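Local coordinates for LbaCas13a (C2c2) (Lachnospiraceae bacterium, PDB 5W1H), which binds a mature CRISPR RNA and probably uses it as a guide to recognise and cut target RNA, with cleavage at adenines, at residues 1113-1118 / 1364-1369; 1296-1301 / 1337-1342; 1300-1305 / 1327-1332. One frame throughout, in Å; residues are numbered along the deposited sequence.

Contact 1 (1113-1118 / 1364-1369); sequences EIADEL and IRLLFY
Leu1366 extends its CG anti to the backbone N (chi1 176°), while Leu1118 carries its CG anti to the carbonyl carbon (chi1 -67°), and these two settings turn the branched ends of both leucines toward each other between the helices. The motif is an apolar helix-helix packing between helix 1106-1145 and helix 1357-1368, in the C-terminal part of the chain that probably forms the second HEPN nuclease domain. The segments run in roughly the same direction at 32°, but their axes stay 11.4 Å apart at closest approach. Such a distance suits long aliphatic side chains, and Leu1366 supplies most of the bridge.

Its two methyls divide the work. CD1 turns to the first turn of the other segment, lying 4.3 Å from Ile1114 CG2 and 4.5 Å from Ala1115 CB. The small alanine, whose CA is the one nearest that of Leu1366, keeps the helix surface low where the leucine tip arrives. CD2 goes the other way, one turn on, and presses on Leu1118 CD1 at 3.5 Å, closer than methyls usually sit, so the fit is snug there.

Helix 1284-1294 packs against the same side: Leu1118 touches Leu1288 and Ile1291, and Leu1367 touches Leu1292. The polar residues face elsewhere, Glu1117 bonding to His1295 and Arg1365 forming a salt bridge with Asp1058. Leu1367 meets Leu1118 at about a right angle, with its CD2 4.2 Å from Leu1118 CD1.

Contact 2 (1296-1301 / 1337-1342); sequences FVNVRF and YSEQFT. With nucleotides of chain B.
Asn1298 and Tyr1337 form the antiparallel hydrogen-bonded pair at one end of this pairing, with Asn1298 N 2.8 Å from Tyr1337 O and Tyr1337 N 2.9 Å from Asn1298 O. Next along, Val1297 and Ser1338 are a non-hydrogen-bonded pair, and beyond them Glu1339 N donates to Phe1296 O. Phe1296, with positive phi, is the C-prime residue of the Schellman motif that ends helix 1284-1294.

Side-chain polarity adds one short bond: Asn1298 ND2 reaches Glu1339 OE1 at 2.6 Å, in its own amide plane but from above the carboxylate. The other oxygen, OE2, takes the backbone N of Ala829.

Aromatic packing comes in two forms. Tyr1337, its CG between the backbone N and carbonyl carbon (chi1 62°), lies flat along Asn1298, ring and amide planes only 5° apart, with Asn1298 CB 3.5 Å from the ring centroid in a CH-pi contact. An asparagine suits this place because its flat amide can lie parallel to the tyrosine ring while ND2 still donates to Glu1339. Arg1300 NH2 approaches the same ring obliquely at CE1. Replacing the Tyr1337 ring by the methyl of an alanine would probably uncover the Asn1298 amide and take from Arg1300 NH2 the ring it leans on. Farther on, Phe1341 sets its edge against the face of Phe1296 in a T-shaped pair, centroids 4.9 Å apart and planes at 80°.

RNA closes the far end. C39 of chain B lays its sugar C1' over a face of Phe1341, accepts Thr1342 N at its O2, 3.0 Å away, and donates its O2' to Thr1342 O at 2.6 Å. Backbone groups thus meet a ribose hydroxyl and an O2 that uracil also has, consistent with these bonds sensing a ribose more than distinguishing cytosine from uracil.

Contact 3 (1300-1305 / 1327-1332); sequences RFEFVS and RITIRE. With nucleotides of chain B.
Ile1328 sits beside two phenylalanines of the partner strand and gives each a different branch, in the antiparallel beta hairpin of strands 1297-1310 and 1321-1330. With CG1 anti to the carbonyl carbon (chi1 -54°), CG2 falls anti to the backbone N and comes over the face of Phe1301, 4.0 Å from the ring centroid in a CH-pi contact. CG1 runs alongside Phe1303, which points the same way, and lies 3.8 Å from Phe1303 CE2. A beta-branched residue suits this place, since one side chain serves both rings.

Phe1303 also meets the RNA. The base of A4 of chain B lies over one face of the ring, with Phe1303 CE1 3.3 Å from A4 N7, while Phe1303 CB meets the sugar of G3 of chain B.

On the sheet face that carries Glu1302, Val1304, Arg1327 and Thr1329, Val1304 and Thr1329 touch through their CG2 methyls. The backbones form two hydrogen-bonded pairs, Glu1302 with Thr1329 and Val1304 with Arg1327.

Where the paired strands end, Arg1331 N donates to Arg1300 O, and the two side chains run side by side, their guanidinium planes nearly parallel (5° apart). Arg1300 CD rides over the face of the Arg1331 guanidinium. Arg1300 NE and Arg1331 NH2, both donors, stand 3.4 Å apart, and bringing like charges so near probably costs some energy; Arg1331 NH2 is held by the carbonyl of Asn1334, and Arg1300 has a weak, long ion pair with Glu1380.

At the far end of 1300-1305, Ser1305 OG donates to N1 of A1 of chain B at 2.7 Å.

Contact 1 opens first, on helix 1106-1145, and closes only at 1364-1369, so its loop of 245 residues encloses both others. Within it, strand 1297-1310 leaves helix 1284-1294 and starts contacts 2 and 3, which share Arg1300 and Phe1301. The chain turns back along strand 1321-1330 to close contact 3 first, and strand 1336-1344 closes contact 2 later; both start from the same stretch and both nest inside contact 1. One strand thus pairs with two different neighbours along its length, in a sheet that meets the RNA at both contacts 2 and 3. Helix 1357-1368 ties sheet to helices: Leu1367 CD1 of contact 1 lies 3.8 Å from Ile1330 CD1 of contact 3.

Contact 1 (1113-1118 / 1364-1369)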
# COMPACT_ATOMS: atom_id res chain seq x y z
N GLU A 1113 -12.28 -11.23 -8.66
CA GLU A 1113 -11.39 -10.78 -7.59
C GLU A 1113 -10.48 -9.66 -8.05
O GLU A 1113 -10.23 -8.71 -7.30
CB GLU A 1113 -10.56 -11.95 -7.06
CG GLU A 1113 -11.35 -12.95 -6.24
CD GLU A 1113 -10.46 -13.94 -5.52
OE1 GLU A 1113 -9.40 -13.52 -4.99
OE2 GLU A 1113 -10.81 -15.13 -5.48
N ILE A 1114 -9.97 -9.76 -9.28
CA ILE A 1114 -9.10 -8.71 -9.80
C ILE A 1114 -9.86 -7.40 -9.90
O ILE A 1114 -9.36 -6.34 -9.49
CB ILE A 1114 -8.52 -9.14 -11.16
CG1 ILE A 1114 -7.66 -10.40 -10.99
CG2 ILE A 1114 -7.70 -8.01 -11.77
CD1 ILE A 1114 -7.21 -11.03 -12.29
N ALA A 1115 -11.09 -7.45 -10.42
CA ALA A 1115 -11.93 -6.26 -10.45
C ALA A 1115 -12.18 -5.72 -9.04
O ALA A 1115 -12.15 -4.50 -8.82
CB ALA A 1115 -13.26 -6.56 -11.14
N ASP A 1116 -12.42 -6.61 -8.07
CA ASP A 1116 -12.63 -6.17 -6.70
C ASP A 1116 -11.39 -5.50 -6.14
O ASP A 1116 -11.48 -4.53 -5.37
CB ASP A 1116 -13.05 -7.34 -5.82
CG ASP A 1116 -14.47 -7.82 -6.09
OD1 ASP A 1116 -15.27 -7.03 -6.63
OD2 ASP A 1116 -14.77 -8.98 -5.77
N GLU A 1117 -10.20 -6.00 -6.50
CA GLU A 1117 -8.97 -5.39 -6.02
C GLU A 1117 -8.74 -4.03 -6.66
O GLU A 1117 -8.32 -3.08 -5.99
CB GLU A 1117 -7.78 -6.32 -6.28
CG GLU A 1117 -7.82 -7.59 -5.45
CD GLU A 1117 -6.79 -8.61 -5.88
OE1 GLU A 1117 -5.88 -8.26 -6.65
OE2 GLU A 1117 -6.90 -9.78 -5.45
N LEU A 1118 -9.02 -3.91 -7.97
CA LEU A 1118 -8.92 -2.62 -8.63
C LEU A 1118 -9.93 -1.63 -8.06
O LEU A 1118 -9.60 -0.45 -7.84
CB LEU A 1118 -9.14 -2.79 -10.13
CG LEU A 1118 -8.06 -3.57 -10.88
CD1 LEU A 1118 -8.45 -3.78 -12.33
CD2 LEU A 1118 -6.73 -2.83 -10.79
N ILE A 1364 -7.11 -7.73 -20.56
CA ILE A 1364 -7.12 -6.53 -21.39
C ILE A 1364 -8.53 -5.98 -21.51
O ILE A 1364 -8.76 -4.77 -21.38
CB ILE A 1364 -6.50 -6.82 -22.76
CG1 ILE A 1364 -4.98 -6.94 -22.64
CG2 ILE A 1364 -6.88 -5.74 -23.76
CD1 ILE A 1364 -4.29 -7.41 -23.89
N ARG A 1365 -9.51 -6.86 -21.74
CA ARG A 1365 -10.90 -6.42 -21.81
C ARG A 1365 -11.35 -5.81 -20.49
O ARG A 1365 -12.07 -4.80 -20.47
CB ARG A 1365 -11.80 -7.58 -22.21
CG ARG A 1365 -11.52 -8.14 -23.59
CD ARG A 1365 -12.78 -8.70 -24.21
NE ARG A 1365 -12.91 -10.14 -24.05
CZ ARG A 1365 -14.06 -10.80 -24.17
NH1 ARG A 1365 -15.18 -10.15 -24.43
NH2 ARG A 1365 -14.09 -12.12 -24.01
N LEU A 1366 -10.93 -6.41 -19.38
CA LEU A 1366 -11.24 -5.86 -18.06
C LEU A 1366 -10.72 -4.43 -17.92
O LEU A 1366 -11.41 -3.55 -17.39
CB LEU A 1366 -10.64 -6.77 -16.99
CG LEU A 1366 -10.73 -6.41 -15.51
CD1 LEU A 1366 -10.81 -7.69 -14.69
CD2 LEU A 1366 -9.51 -5.61 -15.10
N LEU A 1367 -9.50 -4.18 -18.41
CA LEU A 1367 -8.89 -2.86 -18.25
C LEU A 1367 -9.45 -1.84 -19.23
O LEU A 1367 -9.51 -0.65 -18.89
CB LEU A 1367 -7.37 -2.97 -18.43
CG LEU A 1367 -6.59 -3.77 -17.38
CD1 LEU A 1367 -5.16 -3.99 -17.84
CD2 LEU A 1367 -6.62 -3.07 -16.04
N PHE A 1368 -9.85 -2.26 -20.43
CA PHE A 1368 -10.16 -1.33 -21.51
C PHE A 1368 -11.65 -1.14 -21.77
O PHE A 1368 -12.03 -0.09 -22.29
CB PHE A 1368 -9.49 -1.78 -22.81
CG PHE A 1368 -8.05 -1.34 -22.94
CD1 PHE A 1368 -7.74 -0.09 -23.46
CD2 PHE A 1368 -7.02 -2.18 -22.56
CE1 PHE A 1368 -6.42 0.31 -23.58
CE2 PHE A 1368 -5.70 -1.78 -22.68
CZ PHE A 1368 -5.40 -0.53 -23.19
N TYR A 1369 -12.49 -2.13 -21.46
CA TYR A 1369 -13.91 -2.03 -21.78
C TYR A 1369 -14.49 -0.73 -21.21
O TYR A 1369 -14.25 -0.40 -20.04
CB TYR A 1369 -14.68 -3.22 -21.22
CG TYR A 1369 -16.09 -3.32 -21.75
CD1 TYR A 1369 -17.13 -2.64 -21.14
CD2 TYR A 1369 -16.36 -4.05 -22.90
CE1 TYR A 1369 -18.42 -2.71 -21.64
CE2 TYR A 1369 -17.64 -4.13 -23.41
CZ TYR A 1369 -18.67 -3.45 -22.77
OH TYR A 1369 -19.95 -3.52 -23.27

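Contact 2 (1296-1301 / 1337-1342)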
# COMPACT_ATOMS: atom_id res chain seq x y z
N PHE A 1296 0.25 -12.15 -12.07
CA PHE A 1296 1.21 -12.64 -13.05
C PHE A 1296 0.99 -12.05 -14.44
O PHE A 1296 1.34 -12.67 -15.45
CB PHE A 1296 1.21 -14.17 -13.10
CG PHE A 1296 1.43 -14.81 -11.76
CD1 PHE A 1296 2.67 -14.72 -11.13
CD2 PHE A 1296 0.40 -15.47 -11.11
CE1 PHE A 1296 2.87 -15.29 -9.89
CE2 PHE A 1296 0.60 -16.04 -9.87
CZ PHE A 1296 1.84 -15.95 -9.26
N VAL A 1297 0.43 -10.84 -14.50
CA VAL A 1297 0.26 -10.11 -15.75
C VAL A 1297 1.18 -8.90 -15.73
O VAL A 1297 1.09 -8.05 -14.83
CB VAL A 1297 -1.20 -9.67 -15.96
CG1 VAL A 1297 -1.32 -8.87 -17.26
CG2 VAL A 1297 -2.12 -10.88 -15.99
N ASN A 1298 2.07 -8.82 -16.71
CA ASN A 1298 2.99 -7.70 -16.86
C ASN A 1298 2.46 -6.76 -17.93
O ASN A 1298 2.17 -7.18 -19.05
CB ASN A 1298 4.38 -8.19 -17.25
CG ASN A 1298 5.48 -7.52 -16.46
OD1 ASN A 1298 5.71 -6.31 -16.59
ND2 ASN A 1298 6.17 -8.29 -15.63
N VAL A 1299 2.31 -5.48 -17.57
CA VAL A 1299 1.83 -4.48 -18.51
C VAL A 1299 2.87 -3.37 -18.64
O VAL A 1299 3.59 -3.05 -17.68
CB VAL A 1299 0.46 -3.90 -18.11
CG1 VAL A 1299 -0.55 -5.02 -17.90
CG2 VAL A 1299 0.57 -3.03 -16.86
N ARG A 1300 2.97 -2.80 -19.83
CA ARG A 1300 3.86 -1.69 -20.11
C ARG A 1300 3.01 -0.46 -20.40
O ARG A 1300 2.28 -0.42 -21.39
CB ARG A 1300 4.79 -2.00 -21.29
CG ARG A 1300 5.69 -3.20 -21.10
CD ARG A 1300 6.52 -3.46 -22.36
NE ARG A 1300 7.01 -4.83 -22.45
CZ ARG A 1300 8.29 -5.18 -22.33
NH1 ARG A 1300 9.22 -4.26 -22.11
NH2 ARG A 1300 8.64 -6.46 -22.43
N PHE A 1301 3.12 0.55 -19.53
CA PHE A 1301 2.27 1.72 -19.62
C PHE A 1301 2.73 2.66 -20.72
O PHE A 1301 3.91 2.70 -21.09
CB PHE A 1301 2.25 2.48 -18.29
CG PHE A 1301 1.44 1.81 -17.23
CD1 PHE A 1301 0.22 1.22 -17.52
CD2 PHE A 1301 1.89 1.79 -15.92
CE1 PHE A 1301 -0.53 0.61 -16.54
CE2 PHE A 1301 1.14 1.18 -14.92
CZ PHE A 1301 -0.07 0.59 -15.23
N TYR A 1337 2.28 -9.05 -21.28
CA TYR A 1337 2.85 -10.39 -21.35
C TYR A 1337 2.75 -11.05 -19.98
O TYR A 1337 2.72 -10.38 -18.94
CB TYR A 1337 4.31 -10.37 -21.83
CG TYR A 1337 5.30 -9.63 -20.95
CD1 TYR A 1337 5.52 -8.27 -21.12
CD2 TYR A 1337 6.03 -10.30 -19.98
CE1 TYR A 1337 6.43 -7.59 -20.33
CE2 TYR A 1337 6.95 -9.63 -19.18
CZ TYR A 1337 7.14 -8.28 -19.36
OH TYR A 1337 8.05 -7.61 -18.57
N SER A 1338 2.70 -12.38 -20.00
CA SER A 1338 2.57 -13.15 -18.78
C SER A 1338 3.92 -13.33 -18.11
O SER A 1338 4.95 -13.45 -18.76
CB SER A 1338 1.96 -14.52 -19.07
OG SER A 1338 2.03 -15.36 -17.93
N GLU A 1339 3.90 -13.33 -16.78
CA GLU A 1339 5.05 -13.80 -16.03
C GLU A 1339 5.29 -15.28 -16.33
O GLU A 1339 4.36 -16.03 -16.62
CB GLU A 1339 4.83 -13.61 -14.53
CG GLU A 1339 4.89 -12.17 -14.07
CD GLU A 1339 6.28 -11.57 -14.23
OE1 GLU A 1339 6.52 -10.89 -15.26
OE2 GLU A 1339 7.12 -11.78 -13.34
N GLN A 1340 6.55 -15.68 -16.27
CA GLN A 1340 6.94 -17.07 -16.46
C GLN A 1340 7.04 -17.77 -15.11
O GLN A 1340 7.61 -17.22 -14.16
CB GLN A 1340 8.27 -17.18 -17.20
CG GLN A 1340 8.39 -16.29 -18.43
CD GLN A 1340 8.11 -17.04 -19.72
OE1 GLN A 1340 7.60 -18.16 -19.71
NE2 GLN A 1340 8.46 -16.43 -20.85
N PHE A 1341 6.49 -18.98 -15.03
CA PHE A 1341 6.69 -19.84 -13.88
C PHE A 1341 7.97 -20.64 -14.05
O PHE A 1341 8.28 -21.11 -15.15
CB PHE A 1341 5.50 -20.79 -13.69
CG PHE A 1341 4.33 -20.17 -12.98
CD1 PHE A 1341 4.48 -19.01 -12.23
CD2 PHE A 1341 3.08 -20.76 -13.04
CE1 PHE A 1341 3.40 -18.45 -11.57
CE2 PHE A 1341 1.99 -20.20 -12.38
CZ PHE A 1341 2.16 -19.05 -11.64
N THR A 1342 8.72 -20.79 -12.95
CA THR A 1342 9.92 -21.63 -12.93
C THR A 1342 9.50 -23.00 -12.42
O THR A 1342 9.31 -23.21 -11.22
CB THR A 1342 11.00 -21.01 -12.05
OG1 THR A 1342 11.30 -19.69 -12.51
CG2 THR A 1342 12.26 -21.86 -12.08
P C B 39 2.59 -21.54 -5.36
OP1 C B 39 1.45 -22.50 -5.29
OP2 C B 39 3.10 -20.94 -4.11
O5' C B 39 3.82 -22.24 -6.10
C5' C B 39 3.61 -23.17 -7.16
C4' C B 39 4.64 -23.04 -8.25
O4' C B 39 4.35 -21.88 -9.08
C3' C B 39 6.09 -22.82 -7.82
O3' C B 39 6.74 -24.02 -7.42
C2' C B 39 6.71 -22.20 -9.06
O2' C B 39 7.00 -23.19 -10.03
C1' C B 39 5.56 -21.34 -9.58
N1 C B 39 5.66 -19.92 -9.14
C2 C B 39 6.65 -19.11 -9.71
O2 C B 39 7.42 -19.59 -10.55
N3 C B 39 6.75 -17.82 -9.32
C4 C B 39 5.90 -17.32 -8.41
N4 C B 39 6.03 -16.04 -8.06
C5 C B 39 4.88 -18.13 -7.82
C6 C B 39 4.79 -19.41 -8.21
P C B 38 -1.28 -21.22 -10.74
OP1 C B 38 -1.34 -20.63 -12.10
OP2 C B 38 -0.74 -22.59 -10.55
O5' C B 38 -0.43 -20.25 -9.81
C5' C B 38 -0.27 -20.53 -8.43
C4' C B 38 0.39 -19.40 -7.70
O4' C B 38 -0.56 -18.33 -7.50
C3' C B 38 0.90 -19.73 -6.31
O3' C B 38 2.18 -20.33 -6.35
C2' C B 38 0.88 -18.38 -5.60
O2' C B 38 2.07 -17.65 -5.88
C1' C B 38 -0.30 -17.67 -6.28
N1 C B 38 -1.54 -17.65 -5.46
C2 C B 38 -1.62 -16.83 -4.33
O2 C B 38 -0.64 -16.14 -4.00
N3 C B 38 -2.77 -16.80 -3.61
C4 C B 38 -3.81 -17.55 -3.98
N4 C B 38 -4.93 -17.50 -3.25
C5 C B 38 -3.76 -18.39 -5.14
C6 C B 38 -2.62 -18.40 -5.84
P U B 40 7.84 -23.98 -6.25
OP1 U B 40 8.42 -25.34 -6.12
OP2 U B 40 7.22 -23.31 -5.08
O5' U B 40 8.99 -23.02 -6.80
C5' U B 40 9.90 -23.46 -7.80
C4' U B 40 10.74 -22.32 -8.31
O4' U B 40 9.87 -21.25 -8.76
C3' U B 40 11.64 -21.66 -7.28
O3' U B 40 12.87 -22.35 -7.09
C2' U B 40 11.83 -20.26 -7.85
O2' U B 40 12.79 -20.26 -8.89
C1' U B 40 10.45 -20.00 -8.46
N1 U B 40 9.55 -19.27 -7.54
C2 U B 40 9.72 -17.90 -7.41
O2 U B 40 10.57 -17.27 -8.02
N3 U B 40 8.85 -17.28 -6.55
C4 U B 40 7.84 -17.87 -5.82
O4 U B 40 7.14 -17.18 -5.08
C5 U B 40 7.72 -19.29 -6.00
C6 U B 40 8.56 -19.92 -6.84

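Contact 3 (1300-1305 / 1327-1332)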
# COMPACT_ATOMS: atom_id res chain seq x y z
N ARG A 1300 2.97 -2.80 -19.83
CA ARG A 1300 3.86 -1.69 -20.11
C ARG A 1300 3.01 -0.46 -20.40
O ARG A 1300 2.28 -0.42 -21.39
CB ARG A 1300 4.79 -2.00 -21.29
CG ARG A 1300 5.69 -3.20 -21.10
CD ARG A 1300 6.52 -3.46 -22.36
NE ARG A 1300 7.01 -4.83 -22.45
CZ ARG A 1300 8.29 -5.18 -22.33
NH1 ARG A 1300 9.22 -4.26 -22.11
NH2 ARG A 1300 8.64 -6.46 -22.43
N PHE A 1301 3.12 0.55 -19.53
CA PHE A 1301 2.27 1.72 -19.62
C PHE A 1301 2.73 2.66 -20.72
O PHE A 1301 3.91 2.70 -21.09
CB PHE A 1301 2.25 2.48 -18.29
CG PHE A 1301 1.44 1.81 -17.23
CD1 PHE A 1301 0.22 1.22 -17.52
CD2 PHE A 1301 1.89 1.79 -15.92
CE1 PHE A 1301 -0.53 0.61 -16.54
CE2 PHE A 1301 1.14 1.18 -14.92
CZ PHE A 1301 -0.07 0.59 -15.23
N GLU A 1302 1.78 3.42 -21.24
CA GLU A 1302 2.05 4.50 -22.17
C GLU A 1302 1.22 5.69 -21.72
O GLU A 1302 0.01 5.55 -21.52
CB GLU A 1302 1.71 4.09 -23.61
CG GLU A 1302 2.28 4.98 -24.69
CD GLU A 1302 2.20 4.33 -26.05
OE1 GLU A 1302 3.09 3.51 -26.38
OE2 GLU A 1302 1.23 4.61 -26.79
N PHE A 1303 1.86 6.83 -21.52
CA PHE A 1303 1.20 8.02 -21.00
C PHE A 1303 0.91 8.96 -22.17
O PHE A 1303 1.83 9.55 -22.74
CB PHE A 1303 2.06 8.69 -19.93
CG PHE A 1303 2.08 7.92 -18.64
CD1 PHE A 1303 2.86 6.78 -18.50
CD2 PHE A 1303 1.31 8.33 -17.56
CE1 PHE A 1303 2.88 6.07 -17.31
CE2 PHE A 1303 1.33 7.63 -16.37
CZ PHE A 1303 2.11 6.50 -16.25
N VAL A 1304 -0.37 9.08 -22.51
CA VAL A 1304 -0.82 9.90 -23.63
C VAL A 1304 -1.89 10.86 -23.15
O VAL A 1304 -1.98 11.15 -21.95
CB VAL A 1304 -1.33 9.02 -24.79
CG1 VAL A 1304 -0.16 8.31 -25.47
CG2 VAL A 1304 -2.34 8.00 -24.29
N SER A 1305 -2.70 11.37 -24.06
CA SER A 1305 -3.69 12.39 -23.75
C SER A 1305 -5.11 11.86 -23.92
O SER A 1305 -5.38 11.09 -24.85
CB SER A 1305 -3.50 13.64 -24.62
OG SER A 1305 -2.26 14.27 -24.35
N ARG A 1327 -3.95 10.35 -19.82
CA ARG A 1327 -4.52 9.05 -20.13
C ARG A 1327 -3.44 8.00 -19.98
O ARG A 1327 -2.44 8.02 -20.72
CB ARG A 1327 -5.12 9.01 -21.53
CG ARG A 1327 -5.70 7.64 -21.88
CD ARG A 1327 -6.74 7.72 -22.97
NE ARG A 1327 -6.20 7.33 -24.27
CZ ARG A 1327 -6.10 6.07 -24.69
NH1 ARG A 1327 -5.59 5.80 -25.88
NH2 ARG A 1327 -6.49 5.07 -23.90
N ILE A 1328 -3.63 7.08 -19.04
CA ILE A 1328 -2.77 5.91 -18.90
C ILE A 1328 -3.33 4.81 -19.79
O ILE A 1328 -4.48 4.39 -19.63
CB ILE A 1328 -2.69 5.44 -17.44
CG1 ILE A 1328 -2.28 6.59 -16.52
CG2 ILE A 1328 -1.73 4.27 -17.33
CD1 ILE A 1328 -2.35 6.25 -15.04
N THR A 1329 -2.53 4.35 -20.74
CA THR A 1329 -2.91 3.25 -21.60
C THR A 1329 -1.78 2.24 -21.62
O THR A 1329 -0.76 2.40 -20.94
CB THR A 1329 -3.28 3.74 -23.01
OG1 THR A 1329 -3.89 2.68 -23.75
CG2 THR A 1329 -2.04 4.23 -23.75
N ILE A 1330 -1.96 1.17 -22.39
CA ILE A 1330 -0.97 0.10 -22.50
C ILE A 1330 -0.40 0.13 -23.91
O ILE A 1330 -1.12 0.39 -24.87
CB ILE A 1330 -1.59 -1.27 -22.16
CG1 ILE A 1330 -2.20 -1.23 -20.75
CG2 ILE A 1330 -0.54 -2.37 -22.26
CD1 ILE A 1330 -2.60 -2.59 -20.22
N ARG A 1331 0.91 -0.12 -24.01
CA ARG A 1331 1.61 -0.08 -25.29
C ARG A 1331 0.88 -0.93 -26.33
O ARG A 1331 0.51 -2.07 -26.07
CB ARG A 1331 3.05 -0.57 -25.11
CG ARG A 1331 4.01 -0.10 -26.19
CD ARG A 1331 5.46 -0.37 -25.81
NE ARG A 1331 5.77 -1.80 -25.80
CZ ARG A 1331 7.00 -2.30 -25.65
NH1 ARG A 1331 8.03 -1.49 -25.49
NH2 ARG A 1331 7.18 -3.62 -25.65
N GLU A 1332 0.69 -0.35 -27.52
CA GLU A 1332 -0.17 -0.97 -28.53
C GLU A 1332 0.37 -2.32 -28.99
O GLU A 1332 -0.40 -3.25 -29.23
CB GLU A 1332 -0.32 -0.03 -29.73
CG GLU A 1332 -1.34 1.09 -29.51
CD GLU A 1332 -1.30 2.13 -30.61
OE1 GLU A 1332 -0.67 3.19 -30.40
OE2 GLU A 1332 -1.90 1.89 -31.68
P A B 4 7.51 10.91 -16.82
OP1 A B 4 7.62 12.39 -16.87
OP2 A B 4 8.67 10.07 -17.22
O5' A B 4 7.12 10.50 -15.33
C5' A B 4 6.24 11.30 -14.55
C4' A B 4 5.43 10.47 -13.60
O4' A B 4 4.56 9.59 -14.35
C3' A B 4 6.24 9.52 -12.71
O3' A B 4 6.77 10.16 -11.57
C2' A B 4 5.23 8.43 -12.40
O2' A B 4 4.31 8.86 -11.40
C1' A B 4 4.47 8.33 -13.72
N9 A B 4 5.05 7.33 -14.65
C8 A B 4 5.61 7.58 -15.88
N7 A B 4 6.02 6.50 -16.50
C5 A B 4 5.69 5.47 -15.63
C6 A B 4 5.86 4.08 -15.71
N6 A B 4 6.42 3.47 -16.75
N1 A B 4 5.42 3.34 -14.67
C2 A B 4 4.85 3.96 -13.62
N3 A B 4 4.64 5.26 -13.43
C4 A B 4 5.08 5.97 -14.48
P G B 3 3.14 13.78 -15.32
OP1 G B 3 3.44 13.03 -14.07
OP2 G B 3 3.64 15.17 -15.48
O5' G B 3 3.72 12.95 -16.55
C5' G B 3 3.35 11.60 -16.77
C4' G B 3 3.91 11.10 -18.07
O4' G B 3 3.24 11.75 -19.18
C3' G B 3 5.39 11.38 -18.32
O3' G B 3 6.23 10.43 -17.68
C2' G B 3 5.48 11.34 -19.84
O2' G B 3 5.49 10.00 -20.29
C1' G B 3 4.15 11.98 -20.24
N9 G B 3 4.28 13.43 -20.45
C8 G B 3 4.12 14.41 -19.50
N7 G B 3 4.31 15.62 -19.96
C5 G B 3 4.61 15.43 -21.31
C6 G B 3 4.91 16.37 -22.32
O6 G B 3 4.97 17.61 -22.24
N1 G B 3 5.16 15.75 -23.54
C2 G B 3 5.12 14.40 -23.76
N2 G B 3 5.39 14.00 -25.01
N3 G B 3 4.85 13.50 -22.82
C4 G B 3 4.60 14.08 -21.62
O5' A B 1 -3.72 22.72 -16.61
C5' A B 1 -2.74 21.70 -16.70
C4' A B 1 -3.36 20.33 -16.64
O4' A B 1 -4.16 20.10 -17.83
C3' A B 1 -2.38 19.16 -16.62
O3' A B 1 -1.84 18.91 -15.34
C2' A B 1 -3.21 18.02 -17.18
O2' A B 1 -4.13 17.55 -16.20
C1' A B 1 -4.02 18.76 -18.25
N9 A B 1 -3.34 18.76 -19.56
C8 A B 1 -2.88 19.87 -20.25
N7 A B 1 -2.32 19.59 -21.40
C5 A B 1 -2.41 18.21 -21.48
C6 A B 1 -2.01 17.29 -22.47
N6 A B 1 -1.40 17.64 -23.61
N1 A B 1 -2.25 15.98 -22.25
C2 A B 1 -2.87 15.62 -21.12
N3 A B 1 -3.29 16.38 -20.12
C4 A B 1 -3.04 17.68 -20.36
O HOH W 1 1.47 2.42 -28.30